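Local coordinates for 3,4-dihydroxy-2-butanone 4-phosphate synthase (Candida albicans, PDB 1TKS), which catalyses the conversion of D-ribulose 5-phosphate to formate and 3,4-dihydroxy-2-butanone 4-phosphate, a step of riboflavin biosynthesis, at residues L12-V23 with A149-L158; L139-A148 with I195-S203. All coordinates share one frame; numbering follows the deposited sequence.

Contact 1 (L12-V23 with A149-L158)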
loop_
_atom_site.group_PDB
_atom_site.type_symbol
_atom_site.label_atom_id
_atom_site.label_comp_id
_atom_site.label_asym_id
_atom_site.label_seq_id
_atom_site.Cartn_x
_atom_site.Cartn_y
_atom_site.Cartn_z
ATOM N N LEU B 12 10.812 -20.521 -13.894
ATOM C CA LEU B 12 9.618 -21.194 -13.392
ATOM C C LEU B 12 9.953 -22.117 -12.228
ATOM O O LEU B 12 9.182 -22.225 -11.274
ATOM C CB LEU B 12 8.941 -21.993 -14.504
ATOM C CG LEU B 12 8.255 -21.172 -15.601
ATOM C CD1 LEU B 12 7.713 -22.117 -16.664
ATOM C CD2 LEU B 12 7.126 -20.338 -15.005
ATOM N N GLU B 13 11.100 -22.785 -12.300
ATOM C CA GLU B 13 11.493 -23.675 -11.219
ATOM C C GLU B 13 11.739 -22.873 -9.948
ATOM O O GLU B 13 11.379 -23.307 -8.861
ATOM C CB GLU B 13 12.741 -24.472 -11.599
ATOM C CG GLU B 13 12.448 -25.567 -12.607
ATOM C CD GLU B 13 11.475 -26.595 -12.067
ATOM O OE1 GLU B 13 10.714 -27.174 -12.871
ATOM O OE2 GLU B 13 11.480 -26.840 -10.840
ATOM N N ALA B 14 12.347 -21.697 -10.085
ATOM C CA ALA B 14 12.603 -20.848 -8.928
ATOM C C ALA B 14 11.264 -20.403 -8.344
ATOM O O ALA B 14 11.069 -20.398 -7.128
ATOM C CB ALA B 14 13.428 -19.632 -9.340
ATOM N N TYR B 15 10.347 -20.034 -9.230
ATOM C CA TYR B 15 9.019 -19.580 -8.840
ATOM C C TYR B 15 8.269 -20.721 -8.150
ATOM O O TYR B 15 7.585 -20.514 -7.150
ATOM C CB TYR B 15 8.282 -19.092 -10.093
ATOM C CG TYR B 15 6.988 -18.348 -9.853
ATOM C CD1 TYR B 15 5.787 -19.033 -9.702
ATOM C CD2 TYR B 15 6.961 -16.954 -9.821
ATOM C CE1 TYR B 15 4.588 -18.346 -9.534
ATOM C CE2 TYR B 15 5.771 -16.259 -9.652
ATOM C CZ TYR B 15 4.586 -16.961 -9.513
ATOM O OH TYR B 15 3.403 -16.278 -9.365
ATOM N N LYS B 16 8.416 -21.933 -8.673
ATOM C CA LYS B 16 7.757 -23.090 -8.080
ATOM C C LYS B 16 8.298 -23.350 -6.670
ATOM O O LYS B 16 7.569 -23.821 -5.792
ATOM C CB LYS B 16 7.984 -24.322 -8.960
ATOM C CG LYS B 16 7.223 -25.566 -8.530
ATOM C CD LYS B 16 7.579 -26.738 -9.430
ATOM C CE LYS B 16 7.215 -26.449 -10.882
ATOM N NZ LYS B 16 7.746 -27.489 -11.811
ATOM N N ASN B 17 9.572 -23.025 -6.457
ATOM C CA ASN B 17 10.225 -23.237 -5.169
ATOM C C ASN B 17 10.020 -22.067 -4.203
ATOM O O ASN B 17 10.716 -21.953 -3.195
ATOM C CB ASN B 17 11.725 -23.491 -5.380
ATOM C CG ASN B 17 12.297 -24.509 -4.398
ATOM O OD1 ASN B 17 13.471 -24.880 -4.486
ATOM N ND2 ASN B 17 11.471 -24.966 -3.462
ATOM N N GLY B 18 9.070 -21.194 -4.528
ATOM C CA GLY B 18 8.762 -20.069 -3.661
ATOM C C GLY B 18 9.647 -18.838 -3.738
ATOM O O GLY B 18 9.633 -18.006 -2.829
ATOM N N GLU B 19 10.419 -18.709 -4.808
ATOM C CA GLU B 19 11.278 -17.547 -4.948
ATOM C C GLU B 19 10.543 -16.439 -5.668
ATOM O O GLU B 19 9.538 -16.667 -6.347
ATOM C CB GLU B 19 12.535 -17.872 -5.758
ATOM C CG GLU B 19 13.345 -19.040 -5.256
ATOM C CD GLU B 19 14.640 -19.208 -6.022
ATOM O OE1 GLU B 19 15.138 -20.350 -6.099
ATOM O OE2 GLU B 19 15.164 -18.196 -6.540
ATOM N N PHE B 20 11.065 -15.234 -5.502
ATOM C CA PHE B 20 10.529 -14.060 -6.161
ATOM C C PHE B 20 11.182 -14.022 -7.533
ATOM O O PHE B 20 12.215 -14.657 -7.766
ATOM C CB PHE B 20 10.952 -12.786 -5.431
ATOM C CG PHE B 20 10.065 -12.396 -4.296
ATOM C CD1 PHE B 20 10.501 -12.504 -2.979
ATOM C CD2 PHE B 20 8.799 -11.876 -4.544
ATOM C CE1 PHE B 20 9.685 -12.088 -1.926
ATOM C CE2 PHE B 20 7.982 -11.460 -3.497
ATOM C CZ PHE B 20 8.425 -11.568 -2.186
ATOM N N LEU B 21 10.562 -13.278 -8.434
ATOM C CA LEU B 21 11.099 -13.051 -9.762
ATOM C C LEU B 21 10.906 -11.560 -9.990
ATOM O O LEU B 21 9.893 -10.994 -9.583
ATOM C CB LEU B 21 10.338 -13.837 -10.834
ATOM C CG LEU B 21 10.635 -15.330 -10.946
ATOM C CD1 LEU B 21 9.758 -15.942 -12.032
ATOM C CD2 LEU B 21 12.105 -15.545 -11.275
ATOM N N ILE B 22 11.901 -10.918 -10.588
ATOM C CA ILE B 22 11.797 -9.507 -10.916
ATOM C C ILE B 22 11.260 -9.562 -12.336
ATOM O O ILE B 22 11.830 -10.237 -13.194
ATOM C CB ILE B 22 13.167 -8.810 -10.891
ATOM C CG1 ILE B 22 13.704 -8.799 -9.460
ATOM C CG2 ILE B 22 13.039 -7.382 -11.422
ATOM C CD1 ILE B 22 15.168 -8.403 -9.342
ATOM N N VAL B 23 10.154 -8.870 -12.575
ATOM C CA VAL B 23 9.523 -8.888 -13.885
ATOM C C VAL B 23 9.443 -7.514 -14.548
ATOM O O VAL B 23 8.924 -6.569 -13.960
ATOM C CB VAL B 23 8.099 -9.485 -13.763
ATOM C CG1 VAL B 23 7.418 -9.514 -15.110
ATOM C CG2 VAL B 23 8.179 -10.896 -13.180
ATOM N N ALA B 149 1.514 -12.520 -13.471
ATOM C CA ALA B 149 1.550 -13.233 -12.193
ATOM C C ALA B 149 0.728 -14.520 -12.247
ATOM O O ALA B 149 1.206 -15.583 -11.856
ATOM C CB ALA B 149 1.036 -12.329 -11.064
ATOM N N VAL B 150 -0.508 -14.432 -12.732
ATOM C CA VAL B 150 -1.347 -15.618 -12.818
ATOM C C VAL B 150 -0.779 -16.604 -13.844
ATOM O O VAL B 150 -0.899 -17.816 -13.680
ATOM C CB VAL B 150 -2.805 -15.237 -13.177
ATOM C CG1 VAL B 150 -3.675 -16.489 -13.287
ATOM C CG2 VAL B 150 -3.363 -14.300 -12.110
ATOM N N GLN B 151 -0.142 -16.085 -14.890
ATOM C CA GLN B 151 0.454 -16.937 -15.917
ATOM C C GLN B 151 1.626 -17.725 -15.328
ATOM O O GLN B 151 1.779 -18.916 -15.601
ATOM C CB GLN B 151 0.957 -16.088 -17.086
ATOM C CG GLN B 151 1.337 -16.888 -18.329
ATOM C CD GLN B 151 0.171 -17.066 -19.278
ATOM O OE1 GLN B 151 -0.407 -18.150 -19.392
ATOM N NE2 GLN B 151 -0.184 -15.991 -19.965
ATOM N N LEU B 152 2.459 -17.052 -14.536
ATOM C CA LEU B 152 3.602 -17.704 -13.916
ATOM C C LEU B 152 3.134 -18.820 -12.995
ATOM O O LEU B 152 3.646 -19.938 -13.053
ATOM C CB LEU B 152 4.443 -16.691 -13.133
ATOM C CG LEU B 152 5.325 -15.797 -14.010
ATOM C CD1 LEU B 152 5.834 -14.608 -13.209
ATOM C CD2 LEU B 152 6.493 -16.613 -14.557
ATOM N N SER B 153 2.153 -18.524 -12.151
ATOM C CA SER B 153 1.635 -19.529 -11.235
ATOM C C SER B 153 1.091 -20.735 -12.001
ATOM O O SER B 153 1.352 -21.882 -11.635
ATOM C CB SER B 153 0.548 -18.919 -10.344
ATOM O OG SER B 153 1.125 -18.013 -9.419
ATOM N N THR B 154 0.341 -20.478 -13.066
ATOM C CA THR B 154 -0.224 -21.554 -13.874
ATOM C C THR B 154 0.880 -22.420 -14.481
ATOM O O THR B 154 0.837 -23.651 -14.401
ATOM C CB THR B 154 -1.109 -20.990 -15.005
ATOM O OG1 THR B 154 -2.194 -20.249 -14.433
ATOM C CG2 THR B 154 -1.674 -22.120 -15.859
ATOM N N LEU B 155 1.873 -21.778 -15.084
ATOM C CA LEU B 155 2.977 -22.507 -15.696
ATOM C C LEU B 155 3.741 -23.327 -14.666
ATOM O O LEU B 155 4.276 -24.392 -14.985
ATOM C CB LEU B 155 3.933 -21.531 -16.379
ATOM C CG LEU B 155 3.350 -20.764 -17.566
ATOM C CD1 LEU B 155 4.262 -19.595 -17.915
ATOM C CD2 LEU B 155 3.173 -21.709 -18.757
ATOM N N ALA B 156 3.781 -22.831 -13.433
ATOM C CA ALA B 156 4.487 -23.504 -12.348
ATOM C C ALA B 156 3.667 -24.638 -11.727
ATOM O O ALA B 156 4.136 -25.322 -10.817
ATOM C CB ALA B 156 4.870 -22.479 -11.278
ATOM N N GLY B 157 2.448 -24.831 -12.228
ATOM C CA GLY B 157 1.580 -25.879 -11.716
ATOM C C GLY B 157 0.912 -25.538 -10.396
ATOM O O GLY B 157 0.371 -26.412 -9.722
ATOM N N LEU B 158 0.936 -24.257 -10.041
ATOM C CA LEU B 158 0.362 -23.774 -8.790
ATOM C C LEU B 158 -1.031 -23.160 -8.980
ATOM O O LEU B 158 -1.534 -23.071 -10.103
ATOM C CB LEU B 158 1.316 -22.737 -8.176
ATOM C CG LEU B 158 2.747 -23.209 -7.878
ATOM C CD1 LEU B 158 3.655 -22.021 -7.582
ATOM C CD2 LEU B 158 2.723 -24.178 -6.703
HETATM O O HOH W 1 5.863 -26.388 -14.019
#
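Tyr-15 lays its ring against Leu-152 where helix 8-16 meets the C-terminal half of helix 145-155, a nearly perpendicular helix-helix packing: the axes of the short segments 12-16 and 149-155 cross at -88°, 9.6 Å apart at their closest. Strand 21-23 of the mixed sheet adds Leu-21 and Val-23, which meet Leu-152, so this is part of the alpha/beta core of the DHBP synthase fold.

The tight part is centred on the tyrosine. With CG anti to the backbone N (chi1 -169°), the ring reaches out from its helix toward 149-158. Leu-152 CB makes a CH-pi contact over one face, 3.8 Å from the Tyr-15 ring centroid and displaced toward the CZ-CE2 side of the ring. At the edge, in the ring plane, Tyr-15 OH donates to Ser-153 OG at 2.9 Å; the serine oxygen is also hydrogen-bonded to Ala-161 O, so two partners fix this buried hydroxyl. Ala-156 CB comes to 3.9 Å from Tyr-15 CD1, and Leu-158 CD1 approaches obliquely nearby. Leu-152 sends its two methyls different ways, CD2 to Leu-12 and Leu-21, CD1 toward Val-23, while Leu-12 CD2 also rests on Leu-155 CB at 3.7 Å.

Toward solvent the contact is looser and polar. Both helices finish in Schellman motifs, with Gly-18 and Gly-157 in the positive-phi positions, and Lys-16 stretches past the end of helix 145-155. Its chain bends at chi3 (-61°) and passes Ala-156 O, bringing the amine to a salt bridge with Glu-13 OE1, which it meets from above the carboxylate plane. A water then links the two segments: it accepts from Lys-16 NZ at 3.1 Å and donates to Leu-155 O at 2.7 Å.

Contact 2 (L139-A148 with I195-S203)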
loop_
_atom_site.group_PDB
_atom_site.type_symbol
_atom_site.label_atom_id
_atom_site.label_comp_id
_atom_site.label_asym_id
_atom_site.label_seq_id
_atom_site.Cartn_x
_atom_site.Cartn_y
_atom_site.Cartn_z
ATOM N N LEU B 139 -1.654 -13.599 -20.483
ATOM C CA LEU B 139 -0.741 -12.848 -21.344
ATOM C C LEU B 139 -1.016 -12.896 -22.839
ATOM O O LEU B 139 -0.484 -12.083 -23.594
ATOM C CB LEU B 139 0.698 -13.286 -21.090
ATOM C CG LEU B 139 1.243 -12.888 -19.718
ATOM C CD1 LEU B 139 2.644 -13.448 -19.553
ATOM C CD2 LEU B 139 1.249 -11.369 -19.580
ATOM N N LYS B 140 -1.827 -13.847 -23.280
ATOM C CA LYS B 140 -2.142 -13.926 -24.696
ATOM C C LYS B 140 -3.279 -12.967 -25.013
ATOM O O LYS B 140 -3.585 -12.719 -26.177
ATOM C CB LYS B 140 -2.532 -15.354 -25.089
ATOM C CG LYS B 140 -1.353 -16.317 -25.108
ATOM C CD LYS B 140 -1.663 -17.576 -25.903
ATOM C CE LYS B 140 -2.656 -18.482 -25.189
ATOM N NZ LYS B 140 -2.082 -19.119 -23.964
ATOM N N LYS B 141 -3.888 -12.416 -23.966
ATOM C CA LYS B 141 -5.000 -11.484 -24.125
ATOM C C LYS B 141 -4.627 -10.069 -23.687
ATOM O O LYS B 141 -5.041 -9.091 -24.310
ATOM C CB LYS B 141 -6.204 -11.967 -23.313
ATOM C CG LYS B 141 -7.487 -11.197 -23.585
ATOM C CD LYS B 141 -7.959 -11.414 -25.016
ATOM C CE LYS B 141 -9.270 -10.695 -25.286
ATOM N NZ LYS B 141 -9.711 -10.863 -26.698
ATOM N N ARG B 142 -3.850 -9.970 -22.611
ATOM C CA ARG B 142 -3.416 -8.682 -22.069
ATOM C C ARG B 142 -2.042 -8.853 -21.429
ATOM O O ARG B 142 -1.870 -9.685 -20.540
ATOM C CB ARG B 142 -4.420 -8.194 -21.019
ATOM C CG ARG B 142 -4.067 -6.860 -20.376
ATOM C CD ARG B 142 -5.172 -6.402 -19.425
ATOM N NE ARG B 142 -4.911 -5.076 -18.861
ATOM C CZ ARG B 142 -4.132 -4.837 -17.809
ATOM N NH1 ARG B 142 -3.961 -3.592 -17.384
ATOM N NH2 ARG B 142 -3.539 -5.835 -17.169
ATOM N N ARG B 143 -1.067 -8.066 -21.874
ATOM C CA ARG B 143 0.286 -8.177 -21.333
ATOM C C ARG B 143 0.522 -7.399 -20.043
ATOM O O ARG B 143 1.551 -6.744 -19.885
ATOM C CB ARG B 143 1.314 -7.746 -22.380
ATOM C CG ARG B 143 1.357 -8.644 -23.600
ATOM C CD ARG B 143 2.668 -8.484 -24.339
ATOM N NE ARG B 143 2.680 -9.203 -25.607
ATOM C CZ ARG B 143 3.776 -9.415 -26.324
ATOM N NH1 ARG B 143 3.704 -10.073 -27.472
ATOM N NH2 ARG B 143 4.947 -8.978 -25.884
ATOM N N GLY B 144 -0.424 -7.482 -19.114
ATOM C CA GLY B 144 -0.271 -6.778 -17.855
ATOM C C GLY B 144 0.486 -7.597 -16.830
ATOM O O GLY B 144 0.612 -8.815 -16.971
ATOM N N HIS B 145 1.002 -6.944 -15.794
ATOM C CA HIS B 145 1.730 -7.684 -14.773
ATOM C C HIS B 145 0.769 -8.570 -13.990
ATOM O O HIS B 145 1.177 -9.564 -13.392
ATOM C CB HIS B 145 2.472 -6.727 -13.839
ATOM C CG HIS B 145 3.574 -5.967 -14.515
ATOM N ND1 HIS B 145 4.539 -5.279 -13.817
ATOM C CD2 HIS B 145 3.860 -5.795 -15.827
ATOM C CE1 HIS B 145 5.378 -4.715 -14.671
ATOM N NE2 HIS B 145 4.989 -5.012 -15.894
ATOM N N THR B 146 -0.512 -8.211 -14.004
ATOM C CA THR B 146 -1.529 -8.998 -13.319
ATOM C C THR B 146 -1.622 -10.335 -14.036
ATOM O O THR B 146 -1.558 -11.396 -13.408
ATOM C CB THR B 146 -2.903 -8.304 -13.364
ATOM O OG1 THR B 146 -2.837 -7.081 -12.628
ATOM C CG2 THR B 146 -3.977 -9.195 -12.754
ATOM N N GLU B 147 -1.769 -10.280 -15.356
ATOM C CA GLU B 147 -1.845 -11.496 -16.153
ATOM C C GLU B 147 -0.543 -12.281 -16.034
ATOM O O GLU B 147 -0.558 -13.510 -15.993
ATOM C CB GLU B 147 -2.104 -11.164 -17.626
ATOM C CG GLU B 147 -3.535 -10.745 -17.966
ATOM C CD GLU B 147 -3.928 -9.409 -17.345
ATOM O OE1 GLU B 147 -3.076 -8.494 -17.321
ATOM O OE2 GLU B 147 -5.088 -9.273 -16.912
ATOM N N ALA B 148 0.584 -11.576 -15.973
ATOM C CA ALA B 148 1.869 -12.250 -15.863
ATOM C C ALA B 148 1.957 -13.086 -14.590
ATOM O O ALA B 148 2.413 -14.234 -14.622
ATOM C CB ALA B 148 2.999 -11.235 -15.900
ATOM N N ILE B 195 8.074 -9.866 -19.685
ATOM C CA ILE B 195 6.840 -10.394 -20.257
ATOM C C ILE B 195 6.948 -10.790 -21.716
ATOM O O ILE B 195 6.374 -11.793 -22.128
ATOM C CB ILE B 195 5.685 -9.395 -20.077
ATOM C CG1 ILE B 195 5.422 -9.200 -18.581
ATOM C CG2 ILE B 195 4.433 -9.900 -20.790
ATOM C CD1 ILE B 195 4.391 -8.135 -18.258
ATOM N N ASN B 196 7.671 -10.000 -22.501
ATOM C CA ASN B 196 7.847 -10.317 -23.909
ATOM C C ASN B 196 8.483 -11.695 -24.007
ATOM O O ASN B 196 8.088 -12.535 -24.818
ATOM C CB ASN B 196 8.756 -9.285 -24.571
ATOM C CG ASN B 196 8.007 -8.378 -25.512
ATOM O OD1 ASN B 196 7.163 -7.585 -25.095
ATOM N ND2 ASN B 196 8.304 -8.497 -26.800
ATOM N N GLN B 197 9.479 -11.911 -23.160
ATOM C CA GLN B 197 10.207 -13.168 -23.102
ATOM C C GLN B 197 9.254 -14.307 -22.739
ATOM O O GLN B 197 9.339 -15.406 -23.288
ATOM C CB GLN B 197 11.314 -13.043 -22.054
ATOM C CG GLN B 197 12.276 -14.200 -21.996
ATOM C CD GLN B 197 13.089 -14.206 -20.714
ATOM O OE1 GLN B 197 14.040 -14.975 -20.577
ATOM N NE2 GLN B 197 12.712 -13.356 -19.762
ATOM N N LEU B 198 8.334 -14.032 -21.817
ATOM C CA LEU B 198 7.369 -15.029 -21.370
ATOM C C LEU B 198 6.312 -15.326 -22.438
ATOM O O LEU B 198 5.912 -16.476 -22.621
ATOM C CB LEU B 198 6.704 -14.551 -20.077
ATOM C CG LEU B 198 5.800 -15.546 -19.348
ATOM C CD1 LEU B 198 6.569 -16.835 -19.078
ATOM C CD2 LEU B 198 5.311 -14.928 -18.043
ATOM N N VAL B 199 5.862 -14.291 -23.145
ATOM C CA VAL B 199 4.864 -14.470 -24.196
ATOM C C VAL B 199 5.435 -15.332 -25.317
ATOM O O VAL B 199 4.744 -16.189 -25.867
ATOM C CB VAL B 199 4.405 -13.109 -24.779
ATOM C CG1 VAL B 199 3.545 -13.334 -26.025
ATOM C CG2 VAL B 199 3.612 -12.341 -23.732
ATOM N N GLU B 200 6.702 -15.112 -25.649
ATOM C CA GLU B 200 7.339 -15.894 -26.696
ATOM C C GLU B 200 7.355 -17.361 -26.288
ATOM O O GLU B 200 7.116 -18.250 -27.107
ATOM C CB GLU B 200 8.768 -15.402 -26.934
ATOM C CG GLU B 200 8.850 -14.071 -27.668
ATOM C CD GLU B 200 10.279 -13.625 -27.895
ATOM O OE1 GLU B 200 11.116 -14.473 -28.273
ATOM O OE2 GLU B 200 10.570 -12.423 -27.711
ATOM N N TYR B 201 7.625 -17.611 -25.009
ATOM C CA TYR B 201 7.677 -18.974 -24.492
ATOM C C TYR B 201 6.350 -19.718 -24.632
ATOM O O TYR B 201 6.302 -20.813 -25.193
ATOM C CB TYR B 201 8.081 -18.970 -23.016
ATOM C CG TYR B 201 8.221 -20.360 -22.436
ATOM C CD1 TYR B 201 9.354 -21.127 -22.687
ATOM C CD2 TYR B 201 7.200 -20.923 -21.671
ATOM C CE1 TYR B 201 9.469 -22.423 -22.193
ATOM C CE2 TYR B 201 7.301 -22.218 -21.173
ATOM C CZ TYR B 201 8.441 -22.963 -21.439
ATOM O OH TYR B 201 8.541 -24.246 -20.951
ATOM N N ILE B 202 5.280 -19.122 -24.110
ATOM C CA ILE B 202 3.954 -19.732 -24.153
ATOM C C ILE B 202 3.365 -19.807 -25.555
ATOM O O ILE B 202 2.434 -20.573 -25.804
ATOM C CB ILE B 202 2.945 -18.965 -23.270
ATOM C CG1 ILE B 202 2.763 -17.544 -23.808
ATOM C CG2 ILE B 202 3.419 -18.948 -21.823
ATOM C CD1 ILE B 202 1.719 -16.738 -23.071
ATOM N N SER B 203 3.896 -19.000 -26.464
ATOM C CA SER B 203 3.411 -18.974 -27.838
ATOM C C SER B 203 4.193 -19.952 -28.705
ATOM O O SER B 203 3.656 -20.513 -29.659
ATOM C CB SER B 203 3.536 -17.558 -28.403
ATOM O OG SER B 203 2.838 -16.631 -27.588
HETATM O O HOH W 2 -0.933 -21.216 -25.313
#
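Chi1 of -63° sets Ile-195 CG1 beside its backbone N and CG2 anti to it, sending CD1 toward His-145 and CG2 toward Leu-139. The two branches reach the 3-10 segment at 139-140 and the start of helix 145-155, whose N-cap is Gly-144, from the C-terminal helix 195-203. Ile-195 CD1 lies 3.4 Å from His-145 CD2, the side chains crossing at about a right angle; CD1 also meets Arg-143 O and the methyl of Ala-148. His-145, a probable magnesium ligand, is held by Asp-34 at ND1 and Asp-25 at NE2. A salt bridge from Arg-142 NH2 to Glu-147 OE1 (2.7 Å, syn side, in the guanidinium plane) fixes the rotation of this probable substrate-binding arginine.

Leu-139 fills the apolar centre. Its CD1 presses on Leu-198 CD2 at 3.4 Å, tighter than usual van der Waals contact, while its CB faces Val-199 and Ile-202. On the more exposed side the extended Arg-143 chain crosses Val-199, which lies over one guanidinium face, CG2 being 3.8 Å above the plane. Asn-196 sits at the edge, its amide plane turned 63° from the guanidinium; Arg-143 NH2 and Asn-196 OD1 are 2.7 Å apart, at an angle too poor for a hydrogen bond.

Overall arrangement
Helix 145-155 serves both contacts: its first turn packs on helix 195-203 in contact 2, and its later turns on helix 8-16 in contact 1, though Leu-152 and Leu-155 also touch Leu-198. The contact centres lie about 13 Å apart, and the apolar packing runs on between them, with Leu-155 CD1 3.8 Å from Leu-198 CD1 and Val-23 CG1 4.0 Å from Ile-195 CG1. Contact 2 holds the probable substrate-binding run Arg-142 to Thr-146, including His-145. Contact 1 approaches that site from the strand side, the Val-23 side chain being about 5 Å from those of both His-145 and Asp-34, another probable substrate-binding residue; Leu-152 and Ser-153, beside Tyr-15, lie farther along helix 145-155.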